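Putative glucose-6-phosphate 1-epimerase (Salmonella typhimurium, PDB 2HTA) probably interconverts the alpha and beta anomers of D-glucose 6-phosphate, acting as a hexose-6-phosphate 1-epimerase (mutarotase). Local coordinates at residues Leu23-Gln28 and Ser34-Asp39; Ala53-Ala56 and His61-Ser64; Ile94-Phe99 and His148-Leu153; Ala288-Gln291 and Pro297-Leu300. All blocks are in the same frame, centred on the assembly; numbering follows the deposited sequence.

Contact 1 (Leu23-Gln28 and Ser34-Asp39)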
loop_
_atom_site.group_PDB
_atom_site.type_symbol
_atom_site.label_atom_id
_atom_site.label_comp_id
_atom_site.label_asym_id
_atom_site.label_seq_id
_atom_site.Cartn_x
_atom_site.Cartn_y
_atom_site.Cartn_z
ATOM N N LEU A 23 -13.954 -9.218 -14.776
ATOM C CA LEU A 23 -13.361 -8.892 -16.091
ATOM C C LEU A 23 -12.962 -10.121 -16.933
ATOM O O LEU A 23 -12.592 -11.163 -16.347
ATOM C CB LEU A 23 -12.133 -7.989 -15.911
ATOM C CG LEU A 23 -12.322 -6.601 -15.317
ATOM C CD1 LEU A 23 -10.992 -6.031 -14.957
ATOM C CD2 LEU A 23 -13.013 -5.687 -16.287
ATOM N N PRO A 24 -13.061 -10.028 -18.294
ATOM C CA PRO A 24 -12.644 -11.108 -19.191
ATOM C C PRO A 24 -11.146 -11.352 -19.043
ATOM O O PRO A 24 -10.395 -10.397 -18.819
ATOM C CB PRO A 24 -12.883 -10.529 -20.602
ATOM C CG PRO A 24 -13.731 -9.413 -20.423
ATOM C CD PRO A 24 -13.611 -8.885 -19.049
ATOM N N VAL A 25 -10.720 -12.590 -19.172
ATOM C CA VAL A 25 -9.312 -12.916 -19.238
ATOM C C VAL A 25 -8.751 -12.591 -20.621
ATOM O O VAL A 25 -9.245 -13.102 -21.610
ATOM C CB VAL A 25 -9.095 -14.411 -18.949
ATOM C CG1 VAL A 25 -7.665 -14.844 -19.332
ATOM C CG2 VAL A 25 -9.448 -14.682 -17.497
ATOM N N ILE A 26 -7.716 -11.730 -20.684
ATOM C CA ILE A 26 -7.051 -11.427 -21.945
ATOM C C ILE A 26 -5.936 -12.401 -22.214
ATOM O O ILE A 26 -5.752 -12.866 -23.346
ATOM C CB ILE A 26 -6.510 -10.005 -21.978
ATOM C CG1 ILE A 26 -7.677 -9.034 -21.750
ATOM C CG2 ILE A 26 -5.727 -9.752 -23.317
ATOM C CD1 ILE A 26 -7.239 -7.575 -21.560
ATOM N N GLU A 27 -5.171 -12.727 -21.167
ATOM C CA GLU A 27 -4.222 -13.809 -21.254
ATOM C C GLU A 27 -4.202 -14.603 -19.967
ATOM O O GLU A 27 -4.169 -14.028 -18.879
ATOM C CB GLU A 27 -2.806 -13.369 -21.629
ATOM C CG GLU A 27 -2.457 -12.048 -21.150
ATOM C CD GLU A 27 -1.114 -11.629 -21.619
ATOM O OE1 GLU A 27 -1.074 -10.866 -22.593
ATOM O OE2 GLU A 27 -0.114 -12.082 -21.038
ATOM N N GLN A 28 -4.241 -15.910 -20.120
ATOM C CA GLN A 28 -4.151 -16.813 -19.007
ATOM C C GLN A 28 -2.656 -17.067 -18.818
ATOM O O GLN A 28 -2.028 -17.728 -19.650
ATOM C CB GLN A 28 -4.838 -18.125 -19.337
ATOM C CG GLN A 28 -5.097 -19.021 -18.080
ATOM C CD GLN A 28 -6.157 -18.409 -17.161
ATOM O OE1 GLN A 28 -7.215 -17.955 -17.626
ATOM N NE2 GLN A 28 -5.905 -18.440 -15.849
ATOM N N SER A 34 -4.044 -14.433 -14.371
ATOM C CA SER A 34 -4.478 -13.950 -15.674
ATOM C C SER A 34 -4.171 -12.477 -15.772
ATOM O O SER A 34 -4.041 -11.805 -14.748
ATOM C CB SER A 34 -5.993 -14.164 -15.851
ATOM O OG SER A 34 -6.765 -13.419 -14.878
ATOM N N ARG A 35 -3.975 -12.007 -16.996
ATOM C CA ARG A 35 -4.052 -10.575 -17.284
ATOM C C ARG A 35 -5.440 -10.123 -17.789
ATOM O O ARG A 35 -6.084 -10.790 -18.641
ATOM C CB ARG A 35 -2.998 -10.131 -18.287
ATOM C CG ARG A 35 -3.279 -8.636 -18.674
ATOM C CD ARG A 35 -2.249 -7.974 -19.525
ATOM N NE ARG A 35 -2.107 -8.501 -20.893
ATOM C CZ ARG A 35 -2.637 -7.992 -22.007
ATOM N NH1 ARG A 35 -3.451 -6.935 -22.005
ATOM N NH2 ARG A 35 -2.349 -8.612 -23.159
ATOM N N ARG A 36 -5.917 -8.996 -17.253
ATOM C CA ARG A 36 -7.212 -8.438 -17.635
ATOM C C ARG A 36 -6.963 -6.954 -17.791
ATOM O O ARG A 36 -5.828 -6.491 -17.608
ATOM C CB ARG A 36 -8.245 -8.721 -16.534
ATOM C CG ARG A 36 -8.128 -10.174 -16.050
ATOM C CD ARG A 36 -9.386 -10.676 -15.339
ATOM N NE ARG A 36 -9.138 -11.948 -14.654
ATOM C CZ ARG A 36 -10.062 -12.553 -13.937
ATOM N NH1 ARG A 36 -11.279 -12.020 -13.915
ATOM N NH2 ARG A 36 -9.794 -13.696 -13.271
ATOM N N GLN A 37 -8.006 -6.210 -18.139
ATOM C CA GLN A 37 -7.836 -4.786 -18.356
ATOM C C GLN A 37 -9.007 -4.032 -17.850
ATOM O O GLN A 37 -10.146 -4.411 -18.083
ATOM C CB GLN A 37 -7.578 -4.464 -19.858
ATOM C CG GLN A 37 -7.190 -2.965 -20.095
ATOM C CD GLN A 37 -6.915 -2.637 -21.566
ATOM O OE1 GLN A 37 -6.778 -3.538 -22.398
ATOM N NE2 GLN A 37 -6.831 -1.342 -21.888
ATOM N N LEU A 38 -8.749 -2.950 -17.110
ATOM C CA LEU A 38 -9.826 -2.070 -16.694
ATOM C C LEU A 38 -9.491 -0.645 -17.172
ATOM O O LEU A 38 -8.440 -0.080 -16.825
ATOM C CB LEU A 38 -10.017 -2.110 -15.201
ATOM C CG LEU A 38 -11.294 -1.456 -14.616
ATOM C CD1 LEU A 38 -12.638 -1.950 -15.255
ATOM C CD2 LEU A 38 -11.290 -1.659 -13.165
ATOM N N ASP A 39 -10.370 -0.096 -18.019
ATOM C CA ASP A 39 -10.100 1.206 -18.679
ATOM C C ASP A 39 -8.705 1.199 -19.302
ATOM O O ASP A 39 -8.433 0.348 -20.168
ATOM C CB ASP A 39 -10.333 2.339 -17.682
ATOM C CG ASP A 39 -10.640 3.685 -18.371
ATOM O OD1 ASP A 39 -10.599 3.745 -19.619
ATOM O OD2 ASP A 39 -10.860 4.718 -17.663
HETATM O O HOH W 1 -10.283 -7.759 -19.142
#
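E27 and R35 pair across an antiparallel beta hairpin whose short ladder ends in a classic beta bulge: I26 and E27 both stand opposite R35. The R35 carbonyl oxygen accepts I26 N at 2.8 Å and, weakly, E27 N, while R35 N bonds to E27 O in return. On the face shared by E27 and R35 the side chains cross and form a salt bridge. R35 runs extended to CD and then bends (chi3 67°), bringing both NE and NH2 to one oxygen of E27. The stronger bond joins R35 NH2 to E27 OE1 at 2.7 Å; that from NE is weak. OE1 lies close to the guanidinium plane but is approached on its anti side, 33° out of the carboxylate plane, and the two flat groups are turned 68° against each other. I26 CG2 lies over one face of this guanidinium, 3.6 Å from R35 NH2, and D42 forms a salt bridge with R35 NH1. The other branch of I26 ends with CD1 against Q37 CB.

R36 carries a second guanidinium, under V25 CG2 on one face. S34 OG sits in its plane and accepts R36 NE at 2.8 Å along a nearly straight bond, whereas R36 NH1 bonds L23 O and F21 O only weakly. Near the open end of this surface hairpin, L23 and L38 cross at about a right angle, L23 CD2 lying 3.9 Å from L38 CD1. Where direct backbone bonds stop, one water bridges the chains, donating to P24 O at 2.7 Å and accepting from Q37 N at 2.9 Å.

Contact 2 (Ala53-Ala56 and His61-Ser64)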
loop_
_atom_site.group_PDB
_atom_site.type_symbol
_atom_site.label_atom_id
_atom_site.label_comp_id
_atom_site.label_asym_id
_atom_site.label_seq_id
_atom_site.Cartn_x
_atom_site.Cartn_y
_atom_site.Cartn_z
ATOM N N ALA A 53 -6.547 -12.072 -5.239
ATOM C CA ALA A 53 -5.785 -10.811 -5.138
ATOM C C ALA A 53 -5.645 -10.216 -6.526
ATOM O O ALA A 53 -5.785 -10.908 -7.553
ATOM C CB ALA A 53 -4.368 -11.125 -4.553
ATOM N N SER A 54 -5.344 -8.926 -6.607
ATOM C CA SER A 54 -5.188 -8.364 -7.960
ATOM C C SER A 54 -4.212 -7.207 -7.862
ATOM O O SER A 54 -4.055 -6.610 -6.789
ATOM C CB SER A 54 -6.543 -7.866 -8.517
ATOM O OG SER A 54 -7.187 -6.930 -7.642
ATOM N N PHE A 55 -3.602 -6.888 -8.997
ATOM C CA PHE A 55 -2.561 -5.893 -9.058
ATOM C C PHE A 55 -2.787 -5.062 -10.312
ATOM O O PHE A 55 -3.307 -5.566 -11.300
ATOM C CB PHE A 55 -1.232 -6.587 -9.289
ATOM C CG PHE A 55 -0.761 -7.449 -8.158
ATOM C CD1 PHE A 55 0.172 -6.969 -7.226
ATOM C CD2 PHE A 55 -1.196 -8.774 -8.066
ATOM C CE1 PHE A 55 0.603 -7.811 -6.161
ATOM C CE2 PHE A 55 -0.760 -9.614 -7.028
ATOM C CZ PHE A 55 0.145 -9.137 -6.094
ATOM N N ALA A 56 -2.333 -3.809 -10.312
ATOM C CA ALA A 56 -2.114 -3.135 -11.580
ATOM C C ALA A 56 -0.618 -3.240 -11.884
ATOM O O ALA A 56 0.242 -3.093 -10.973
ATOM C CB ALA A 56 -2.529 -1.646 -11.479
ATOM N N HIS A 61 0.921 -2.248 -8.267
ATOM C CA HIS A 61 0.037 -1.777 -7.212
ATOM C C HIS A 61 -0.900 -2.896 -6.799
ATOM O O HIS A 61 -1.800 -3.294 -7.547
ATOM C CB HIS A 61 -0.791 -0.594 -7.742
ATOM C CG HIS A 61 -1.430 0.245 -6.668
ATOM N ND1 HIS A 61 -1.209 1.612 -6.557
ATOM C CD2 HIS A 61 -2.353 -0.062 -5.717
ATOM C CE1 HIS A 61 -1.922 2.085 -5.545
ATOM N NE2 HIS A 61 -2.621 1.084 -5.017
ATOM N N LEU A 62 -0.678 -3.414 -5.598
ATOM C CA LEU A 62 -1.589 -4.403 -5.052
ATOM C C LEU A 62 -2.924 -3.709 -4.759
ATOM O O LEU A 62 -3.004 -2.849 -3.936
ATOM C CB LEU A 62 -0.961 -5.011 -3.780
ATOM C CG LEU A 62 -1.808 -6.061 -3.029
ATOM C CD1 LEU A 62 -2.162 -7.316 -3.853
ATOM C CD2 LEU A 62 -1.026 -6.448 -1.726
ATOM N N LEU A 63 -3.971 -4.122 -5.446
ATOM C CA LEU A 63 -5.302 -3.510 -5.350
ATOM C C LEU A 63 -6.180 -4.186 -4.305
ATOM O O LEU A 63 -6.996 -3.519 -3.650
ATOM C CB LEU A 63 -6.021 -3.711 -6.694
ATOM C CG LEU A 63 -5.281 -3.184 -7.928
ATOM C CD1 LEU A 63 -5.962 -3.490 -9.238
ATOM C CD2 LEU A 63 -5.118 -1.652 -7.746
ATOM N N SER A 64 -6.009 -5.494 -4.132
ATOM C CA SER A 64 -6.952 -6.237 -3.242
ATOM C C SER A 64 -6.281 -7.540 -2.806
ATOM O O SER A 64 -5.428 -8.050 -3.521
ATOM C CB SER A 64 -8.302 -6.545 -3.953
ATOM O OG SER A 64 -8.160 -7.508 -4.981
#
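S54 O is gripped by two successive backbone amides of the facing strand, L63 N at 2.8 Å and S64 N through a weak bond. L63 and S64 thus both stand opposite S54, which defines a classic beta bulge in the antiparallel hairpin of strands 51-56 and 61-67. S54 N completes this part of the ladder by bonding S64 O. Beyond the bulge the register is regular again, and A56 and H61 exchange two backbone bonds, A56 N to H61 O and H61 N to A56 O, each 2.9 Å long.

The two faces of the hairpin differ in character. On one, the hydroxyls of S54 and S64 meet with 2.9 Å between S54 OG and S64 OG. Each oxygen stands between its own backbone N and carbonyl carbon (chi1 55° in S54), and L63 CB lies alongside the S54 hydroxyl. Helix 14-22 covers this side through I17, I20 and F21. On the face of F55 and L62, the L62 methyl CD1 sits over the phenyl ring in a CH-pi contact, 3.9 Å from the F55 ring centroid and 23° off the ring normal. The F55 ring also meets F134, and F156 edge-to-face.

H61 turns the end of its imidazole away from the partner strand: NE2 bonds G90 O, and the side chain lies about 5 Å from that of R114, which probably binds the substrate. All the touching residues are buried, and in this setting the bulge supplies the S54 carbonyl with two donors, one of them weak, while the two hydroxyls share one hydrogen bond.

Contact 3 (Ile94-Phe99 and His148-Leu153)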
loop_
_atom_site.group_PDB
_atom_site.type_symbol
_atom_site.label_atom_id
_atom_site.label_comp_id
_atom_site.label_asym_id
_atom_site.label_seq_id
_atom_site.Cartn_x
_atom_site.Cartn_y
_atom_site.Cartn_z
ATOM N N ILE A 94 2.964 2.036 -3.737
ATOM C CA ILE A 94 4.430 2.027 -3.461
ATOM C C ILE A 94 4.899 3.476 -3.650
ATOM O O ILE A 94 4.794 4.015 -4.765
ATOM C CB ILE A 94 5.204 1.109 -4.448
ATOM C CG1 ILE A 94 4.841 -0.388 -4.109
ATOM C CG2 ILE A 94 6.780 1.302 -4.373
ATOM C CD1 ILE A 94 5.268 -1.297 -5.258
ATOM N N CYS A 95 5.391 4.063 -2.569
ATOM C CA CYS A 95 5.783 5.470 -2.581
ATOM C C CYS A 95 7.289 5.512 -2.638
ATOM O O CYS A 95 7.968 5.222 -1.663
ATOM C CB CYS A 95 5.324 6.160 -1.329
ATOM S SG CYS A 95 3.502 5.947 -0.966
ATOM N N TRP A 96 7.803 5.892 -3.785
ATOM C CA TRP A 96 9.252 5.873 -4.027
ATOM C C TRP A 96 9.584 6.786 -5.217
ATOM O O TRP A 96 8.888 6.752 -6.205
ATOM C CB TRP A 96 9.657 4.431 -4.340
ATOM C CG TRP A 96 11.161 4.212 -4.355
ATOM C CD1 TRP A 96 11.930 3.759 -3.338
ATOM C CD2 TRP A 96 12.045 4.394 -5.487
ATOM N NE1 TRP A 96 13.259 3.704 -3.737
ATOM C CE2 TRP A 96 13.344 4.084 -5.053
ATOM C CE3 TRP A 96 11.849 4.815 -6.815
ATOM C CZ2 TRP A 96 14.475 4.183 -5.903
ATOM C CZ3 TRP A 96 12.961 4.903 -7.677
ATOM C CH2 TRP A 96 14.255 4.590 -7.204
ATOM N N PRO A 97 10.729 7.523 -5.191
ATOM C CA PRO A 97 11.786 7.600 -4.200
ATOM C C PRO A 97 11.610 8.712 -3.156
ATOM O O PRO A 97 12.596 9.089 -2.521
ATOM C CB PRO A 97 13.032 7.851 -5.076
ATOM C CG PRO A 97 12.508 8.770 -6.183
ATOM C CD PRO A 97 11.038 8.370 -6.374
ATOM N N TRP A 98 10.390 9.221 -2.951
ATOM C CA TRP A 98 10.119 10.021 -1.743
ATOM C C TRP A 98 8.783 9.708 -1.163
ATOM O O TRP A 98 7.904 9.207 -1.861
ATOM C CB TRP A 98 10.300 11.564 -1.952
ATOM C CG TRP A 98 9.312 12.147 -2.938
ATOM C CD1 TRP A 98 8.047 12.646 -2.668
ATOM C CD2 TRP A 98 9.504 12.257 -4.340
ATOM N NE1 TRP A 98 7.453 13.071 -3.836
ATOM C CE2 TRP A 98 8.322 12.859 -4.879
ATOM C CE3 TRP A 98 10.582 11.979 -5.198
ATOM C CZ2 TRP A 98 8.165 13.122 -6.251
ATOM C CZ3 TRP A 98 10.421 12.247 -6.575
ATOM C CH2 TRP A 98 9.220 12.807 -7.078
ATOM N N PHE A 99 8.658 9.919 0.131
ATOM C CA PHE A 99 7.399 9.765 0.835
ATOM C C PHE A 99 6.846 11.183 1.124
ATOM O O PHE A 99 7.600 12.082 1.525
ATOM C CB PHE A 99 7.628 9.024 2.171
ATOM C CG PHE A 99 6.392 8.960 3.032
ATOM C CD1 PHE A 99 5.266 8.219 2.612
ATOM C CD2 PHE A 99 6.307 9.699 4.199
ATOM C CE1 PHE A 99 4.112 8.174 3.407
ATOM C CE2 PHE A 99 5.148 9.672 4.982
ATOM C CZ PHE A 99 4.056 8.867 4.567
ATOM N N HIS A 148 19.052 9.691 -11.745
ATOM C CA HIS A 148 19.711 8.564 -11.094
ATOM C C HIS A 148 19.197 7.279 -11.769
ATOM O O HIS A 148 17.984 7.113 -11.978
ATOM C CB HIS A 148 19.295 8.473 -9.624
ATOM C CG HIS A 148 19.457 9.753 -8.874
ATOM N ND1 HIS A 148 20.644 10.112 -8.274
ATOM C CD2 HIS A 148 18.591 10.772 -8.639
ATOM C CE1 HIS A 148 20.512 11.305 -7.703
ATOM N NE2 HIS A 148 19.278 11.729 -7.913
ATOM N N ASP A 149 20.103 6.390 -12.112
ATOM C CA ASP A 149 19.642 5.119 -12.593
ATOM C C ASP A 149 19.209 4.228 -11.433
ATOM O O ASP A 149 19.736 4.334 -10.320
ATOM C CB ASP A 149 20.648 4.469 -13.518
ATOM C CG ASP A 149 20.518 5.031 -14.940
ATOM O OD1 ASP A 149 19.490 4.774 -15.704
ATOM O OD2 ASP A 149 21.403 5.792 -15.252
ATOM N N PHE A 150 18.250 3.351 -11.708
ATOM C CA PHE A 150 17.757 2.475 -10.634
ATOM C C PHE A 150 17.078 1.234 -11.249
ATOM O O PHE A 150 16.677 1.254 -12.423
ATOM C CB PHE A 150 16.731 3.237 -9.739
ATOM C CG PHE A 150 15.396 3.566 -10.454
ATOM C CD1 PHE A 150 15.205 4.827 -11.067
ATOM C CD2 PHE A 150 14.349 2.650 -10.485
ATOM C CE1 PHE A 150 13.992 5.104 -11.681
ATOM C CE2 PHE A 150 13.156 2.891 -11.156
ATOM C CZ PHE A 150 12.964 4.165 -11.752
ATOM N N THR A 151 16.995 0.169 -10.446
ATOM C CA THR A 151 16.085 -0.951 -10.708
ATOM C C THR A 151 15.363 -1.205 -9.372
ATOM O O THR A 151 16.016 -1.433 -8.330
ATOM C CB THR A 151 16.847 -2.230 -11.104
ATOM O OG1 THR A 151 17.626 -1.963 -12.268
ATOM C CG2 THR A 151 15.850 -3.334 -11.413
ATOM N N LEU A 152 14.028 -1.140 -9.396
ATOM C CA LEU A 152 13.218 -1.305 -8.217
ATOM C C LEU A 152 12.468 -2.619 -8.412
ATOM O O LEU A 152 11.953 -2.872 -9.521
ATOM C CB LEU A 152 12.152 -0.212 -8.181
ATOM C CG LEU A 152 11.986 0.832 -7.107
ATOM C CD1 LEU A 152 10.559 1.524 -7.236
ATOM C CD2 LEU A 152 12.241 0.337 -5.683
ATOM N N LEU A 153 12.501 -3.479 -7.387
ATOM C CA LEU A 153 11.779 -4.738 -7.385
ATOM C C LEU A 153 10.727 -4.744 -6.300
ATOM O O LEU A 153 11.007 -4.329 -5.183
ATOM C CB LEU A 153 12.726 -5.942 -7.148
ATOM C CG LEU A 153 13.719 -6.025 -8.306
ATOM C CD1 LEU A 153 15.031 -6.602 -7.966
ATOM C CD2 LEU A 153 13.096 -6.780 -9.482
#
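W96 and L152 mark the nearest approach of the two backbones, yet their CA atoms are 9.2 Å apart, and no hydrogen bond joins the segments. The first leaves strand 94-95 and passes a cis peptide bond between W96 and P97; the second runs into strand 151-158.

The W96 indole, with CG anti to the backbone N (chi1 -169°), extends toward F150 and L152. L152 lies over one indole face: its CD2 makes a CH-pi contact 3.9 Å from the centroid of the five-membered W96 ring, 7° off the normal, while L152 CD1 rests 3.6 Å from W96 CE3, just outside the rim of the six-membered ring. P97 CB covers the opposite face. The far end of the indole, CH2 and CZ3, meets the face of F150 in a tilted edge-to-face stack, with W96 CH2 3.6 Å from F150 CG and the centroids of the six-membered W96 ring and the F150 ring 4.9 Å apart, planes at 58°.

W146 and A168 also touch W96, whose side chain lies about 8 Å from that of R114. Across the segments the contact is wholly apolar and aromatic, so cohesion probably comes from dispersion and the ring edge's attraction to a pi face.

Contact 4 (Ala288-Gln291 and Pro297-Leu300)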
loop_
_atom_site.group_PDB
_atom_site.type_symbol
_atom_site.label_atom_id
_atom_site.label_comp_id
_atom_site.label_asym_id
_atom_site.label_seq_id
_atom_site.Cartn_x
_atom_site.Cartn_y
_atom_site.Cartn_z
ATOM N N ALA A 288 14.500 9.862 8.219
ATOM C CA ALA A 288 15.878 9.960 7.774
ATOM C C ALA A 288 15.872 9.282 6.409
ATOM O O ALA A 288 14.966 8.519 6.121
ATOM C CB ALA A 288 16.829 9.200 8.743
ATOM N N PRO A 289 16.886 9.541 5.577
ATOM C CA PRO A 289 16.925 8.860 4.286
ATOM C C PRO A 289 17.590 7.494 4.338
ATOM O O PRO A 289 18.473 7.247 5.149
ATOM C CB PRO A 289 17.759 9.828 3.437
ATOM C CG PRO A 289 18.765 10.302 4.379
ATOM C CD PRO A 289 18.022 10.483 5.699
ATOM N N GLN A 290 17.142 6.624 3.459
ATOM C CA GLN A 290 17.616 5.270 3.359
ATOM C C GLN A 290 18.691 5.175 2.304
ATOM O O GLN A 290 18.574 5.753 1.242
ATOM C CB GLN A 290 16.435 4.372 3.002
ATOM C CG GLN A 290 16.571 2.968 3.455
ATOM C CD GLN A 290 15.354 2.135 3.104
ATOM O OE1 GLN A 290 14.469 2.562 2.334
ATOM N NE2 GLN A 290 15.282 0.931 3.715
ATOM N N GLN A 291 19.745 4.440 2.628
ATOM C CA GLN A 291 20.892 4.243 1.756
ATOM C C GLN A 291 20.652 3.104 0.770
ATOM O O GLN A 291 20.208 2.012 1.191
ATOM C CB GLN A 291 22.118 3.830 2.601
ATOM C CG GLN A 291 22.469 4.754 3.788
ATOM C CD GLN A 291 22.544 6.226 3.319
ATOM O OE1 GLN A 291 21.935 7.134 3.956
ATOM N NE2 GLN A 291 23.204 6.451 2.175
ATOM N N PRO A 297 21.429 -3.031 -1.715
ATOM C CA PRO A 297 20.215 -2.343 -2.105
ATOM C C PRO A 297 19.382 -1.975 -0.859
ATOM O O PRO A 297 19.519 -2.619 0.182
ATOM C CB PRO A 297 19.482 -3.402 -2.933
ATOM C CG PRO A 297 19.971 -4.677 -2.430
ATOM C CD PRO A 297 21.429 -4.435 -2.162
ATOM N N SER A 298 18.498 -0.994 -0.952
ATOM C CA SER A 298 17.635 -0.724 0.201
ATOM C C SER A 298 16.459 -1.681 0.180
ATOM O O SER A 298 16.097 -2.237 -0.908
ATOM C CB SER A 298 17.139 0.703 0.196
ATOM O OG SER A 298 16.490 0.940 -1.037
ATOM N N ARG A 299 15.855 -1.881 1.354
ATOM C CA ARG A 299 14.706 -2.745 1.413
ATOM C C ARG A 299 13.688 -2.129 2.356
ATOM O O ARG A 299 14.048 -1.452 3.320
ATOM C CB ARG A 299 15.119 -4.159 1.899
ATOM C CG ARG A 299 16.058 -4.880 0.917
ATOM C CD ARG A 299 16.125 -6.393 1.167
ATOM N NE ARG A 299 17.040 -6.702 2.258
ATOM C CZ ARG A 299 16.682 -7.355 3.369
ATOM N NH1 ARG A 299 15.429 -7.778 3.496
ATOM N NH2 ARG A 299 17.576 -7.622 4.335
ATOM N N LEU A 300 12.404 -2.356 2.072
ATOM C CA LEU A 300 11.322 -2.003 2.984
ATOM C C LEU A 300 10.256 -3.124 2.804
ATOM O O LEU A 300 9.989 -3.554 1.658
ATOM C CB LEU A 300 10.710 -0.690 2.534
ATOM C CG LEU A 300 9.746 0.072 3.451
ATOM C CD1 LEU A 300 10.440 0.486 4.797
ATOM C CD2 LEU A 300 9.155 1.275 2.697
#
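Q290 reaches across to the R299 backbone to make the one hydrogen bond of this contact, Q290 NE2 to R299 O at 2.7 Å. The glutamine is stretched out: CG swings far from the backbone N (chi1 -153°) and the chain beyond is extended, which carries the amide over the gap. R299 O lies close to the amide plane of Q290. Seen from the acceptor, however, the donor stands above the carbonyl plane, 39° out of it, and the N-H to oxygen line is bent (141°). The link runs from a side-chain amide to a backbone carbonyl.

Van der Waals contacts come from S298 CB. It lies over one face of the Q290 amide, 3.7 Å from Q290 CD, and 3.5 Å from Q291 O. The backbones themselves stay apart: even the nearest CA atoms, those of Q291 and S298, are separated by 6.1 Å, and the strand axes pass no closer than 7.4 Å. The two strands are therefore not paired as a ladder, although only five residues lie between the segments.

Charge plays little part. The R299 side chain leaves its CA away from the facing segment, and its NH1 is in a long, weak ion pair with E165.

Each strand has its bonded neighbour elsewhere. Q290 bonds through its backbone to T174 of strand 172-183, and its side chain touches S176 and Y285. S298 and L300 bond to A168 and L166 of strand 162-169, so Q290 spans two beta sheets of the mutarotase fold.

In the fold
From the N terminus the four contacts follow one another in series; none encloses or crosses another. Contact 1 closes the short turn of the first hairpin, and contact 2 that of a later hairpin in the same five-stranded antiparallel sheet, with centres 13 Å apart. Contact 3 closes a much longer loop of 48 residues, which includes strands 119-125 and 130-137 and helix 140-145. Contact 4 again spans only five residues, near the C terminus. Contacts 3 and 4, centres 10 Å apart, join the same two sheets: strands 94-95 and 289-292 belong to one, strands 151-158 and 298-308 to the other. Contact 1 lies farthest from contact 4, about 35 Å between centres.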